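Local coordinates for regulatory protein E2 (Bovine papillomavirus type 1, PDB 2JEX), which probably helps initiate viral DNA replication by improving the DNA-binding specificity of the E1 protein, and probably regulates viral transcription by binding E2 response elements, at residues Tyr131-Asn136 against Thr155-Cys160. The protein carries 1 engineered substitution. Numbering follows the deposited sequence.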
loop_
_atom_site.group_PDB
_atom_site.type_symbol
_atom_site.label_atom_id
_atom_site.label_comp_id
_atom_site.label_asym_id
_atom_site.label_seq_id
_atom_site.Cartn_x
_atom_site.Cartn_y
_atom_site.Cartn_z
ATOM N N TYR A 131 -9.604 -11.767 -4.145
ATOM C CA TYR A 131 -8.986 -10.439 -4.266
ATOM C C TYR A 131 -9.314 -9.611 -3.032
ATOM O O TYR A 131 -10.465 -9.572 -2.586
ATOM C CB TYR A 131 -9.500 -9.726 -5.529
ATOM C CG TYR A 131 -9.388 -10.581 -6.782
ATOM C CD1 TYR A 131 -10.359 -11.532 -7.093
ATOM C CD2 TYR A 131 -8.293 -10.460 -7.635
ATOM C CE1 TYR A 131 -10.239 -12.341 -8.219
ATOM C CE2 TYR A 131 -8.174 -11.255 -8.761
ATOM C CZ TYR A 131 -9.155 -12.191 -9.047
ATOM O OH TYR A 131 -9.035 -12.976 -10.165
ATOM N N THR A 132 -8.301 -8.953 -2.476
ATOM C CA THR A 132 -8.484 -8.076 -1.321
ATOM C C THR A 132 -8.816 -6.677 -1.810
ATOM O O THR A 132 -8.043 -6.075 -2.560
ATOM C CB THR A 132 -7.236 -8.059 -0.428
ATOM O OG1 THR A 132 -6.945 -9.398 -0.012
ATOM C CG2 THR A 132 -7.448 -7.178 0.811
ATOM N N VAL A 133 -9.987 -6.186 -1.404
ATOM C CA VAL A 133 -10.465 -4.856 -1.784
ATOM C C VAL A 133 -10.595 -3.975 -0.541
ATOM O O VAL A 133 -10.993 -4.445 0.522
ATOM C CB VAL A 133 -11.809 -4.938 -2.556
ATOM C CG1 VAL A 133 -12.279 -3.556 -3.019
ATOM C CG2 VAL A 133 -11.651 -5.844 -3.760
ATOM N N TYR A 134 -10.244 -2.702 -0.684
ATOM C CA TYR A 134 -10.287 -1.746 0.425
ATOM C C TYR A 134 -11.436 -0.763 0.248
ATOM O O TYR A 134 -11.581 -0.157 -0.811
ATOM C CB TYR A 134 -8.928 -1.038 0.583
ATOM C CG TYR A 134 -7.839 -1.997 1.024
ATOM C CD1 TYR A 134 -7.028 -2.651 0.091
ATOM C CD2 TYR A 134 -7.649 -2.283 2.371
ATOM C CE1 TYR A 134 -6.040 -3.551 0.492
ATOM C CE2 TYR A 134 -6.669 -3.184 2.782
ATOM C CZ TYR A 134 -5.876 -3.819 1.841
ATOM O OH TYR A 134 -4.912 -4.714 2.262
ATOM N N SER A 135 -12.265 -0.625 1.281
ATOM C CA SER A 135 -13.456 0.219 1.202
ATOM C C SER A 135 -13.109 1.705 1.213
ATOM O O SER A 135 -13.904 2.536 0.756
ATOM C CB SER A 135 -14.427 -0.102 2.344
ATOM O OG SER A 135 -13.863 0.205 3.611
ATOM N N ASN A 136 -11.922 2.028 1.730
ATOM C CA ASN A 136 -11.496 3.416 1.886
ATOM C C ASN A 136 -10.124 3.656 1.277
ATOM O O ASN A 136 -9.132 3.057 1.695
ATOM C CB ASN A 136 -11.547 3.845 3.364
ATOM C CG ASN A 136 -12.946 3.685 3.979
ATOM O OD1 ASN A 136 -13.956 4.014 3.354
ATOM N ND2 ASN A 136 -13.002 3.173 5.204
ATOM N N THR A 155 -17.666 -6.345 -13.998
ATOM C CA THR A 155 -16.597 -5.923 -14.891
ATOM C C THR A 155 -15.215 -6.076 -14.224
ATOM O O THR A 155 -14.273 -6.590 -14.833
ATOM C CB THR A 155 -16.853 -4.475 -15.388
ATOM O OG1 THR A 155 -18.117 -4.422 -16.064
ATOM C CG2 THR A 155 -15.771 -4.008 -16.344
ATOM N N GLY A 156 -15.106 -5.647 -12.971
ATOM C CA GLY A 156 -13.842 -5.682 -12.272
ATOM C C GLY A 156 -13.859 -4.951 -10.951
ATOM O O GLY A 156 -14.915 -4.686 -10.370
ATOM N N LEU A 157 -12.666 -4.642 -10.473
ATOM C CA LEU A 157 -12.486 -3.844 -9.277
ATOM C C LEU A 157 -12.303 -2.404 -9.723
ATOM O O LEU A 157 -11.665 -2.137 -10.742
ATOM C CB LEU A 157 -11.280 -4.348 -8.497
ATOM C CG LEU A 157 -11.154 -5.860 -8.292
ATOM C CD1 LEU A 157 -9.735 -6.214 -7.818
ATOM C CD2 LEU A 157 -12.156 -6.338 -7.294
ATOM N N TYR A 158 -12.888 -1.485 -8.968
ATOM C CA TYR A 158 -13.046 -0.101 -9.403
ATOM C C TYR A 158 -13.083 0.806 -8.185
ATOM O O TYR A 158 -13.374 0.359 -7.070
ATOM C CB TYR A 158 -14.368 0.064 -10.177
ATOM C CG TYR A 158 -15.596 -0.099 -9.298
ATOM C CD1 TYR A 158 -16.068 0.964 -8.522
ATOM C CD2 TYR A 158 -16.272 -1.316 -9.224
ATOM C CE1 TYR A 158 -17.170 0.820 -7.697
ATOM C CE2 TYR A 158 -17.402 -1.469 -8.405
ATOM C CZ TYR A 158 -17.837 -0.397 -7.646
ATOM O OH TYR A 158 -18.936 -0.517 -6.831
ATOM N N TYR A 159 -12.812 2.085 -8.415
ATOM C CA TYR A 159 -13.037 3.117 -7.408
ATOM C C TYR A 159 -13.835 4.238 -8.049
ATOM O O TYR A 159 -13.769 4.431 -9.264
ATOM C CB TYR A 159 -11.707 3.640 -6.833
ATOM C CG TYR A 159 -10.806 4.335 -7.838
ATOM C CD1 TYR A 159 -9.815 3.626 -8.522
ATOM C CD2 TYR A 159 -10.932 5.701 -8.094
ATOM C CE1 TYR A 159 -8.984 4.247 -9.443
ATOM C CE2 TYR A 159 -10.107 6.336 -9.018
ATOM C CZ TYR A 159 -9.130 5.599 -9.686
ATOM O OH TYR A 159 -8.305 6.217 -10.600
ATOM N N CYS A 160 -14.593 4.970 -7.238
ATOM C CA CYS A 160 -15.329 6.131 -7.737
ATOM C C CYS A 160 -14.957 7.438 -7.041
ATOM O O CYS A 160 -14.661 7.458 -5.841
ATOM C CB CYS A 160 -16.849 5.905 -7.727
ATOM S SG CYS A 160 -17.465 4.660 -6.572
#
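V133 and L157, whose CA atoms lie 7.8 Å apart, mark the nearest backbone approach of two strands that run the same way in the antiparallel sheet of the E2 transactivation domain. Strand 145-152 lies between them in the sheet order and is antiparallel to both, so the example illustrates how second-neighbour strands of a sheet meet through side chains alone. V133 and L157 turn their CB atoms toward each other; V133 also touches A150, and L157 A152, on the intervening strand, and these small side chains probably let the larger residues meet across it.

L157 is the one residue common to both side-chain contacts, with its branches divided between two partners. With chi1 at -46°, its CG stands beside the backbone N and anti to the carbonyl carbon, which carries the forked end toward strand 128-140. One prong, CD1, lies 4.2 Å from Y131 CB and slants toward the base of the ring; the ring's far end, the OH, is hydrogen-bonded to E176 on helix 173-180. Thus Y131 combines an apolar contact at its root with a polar one at its end. L157 also touches Y170 and S171, while V133 rests on V117 of strand 110-120. The second prong makes the closer contact: V133 and L157 meet at a slant, methyl against methyl, with CD2 of L157 3.6 Å from CG2 of V133.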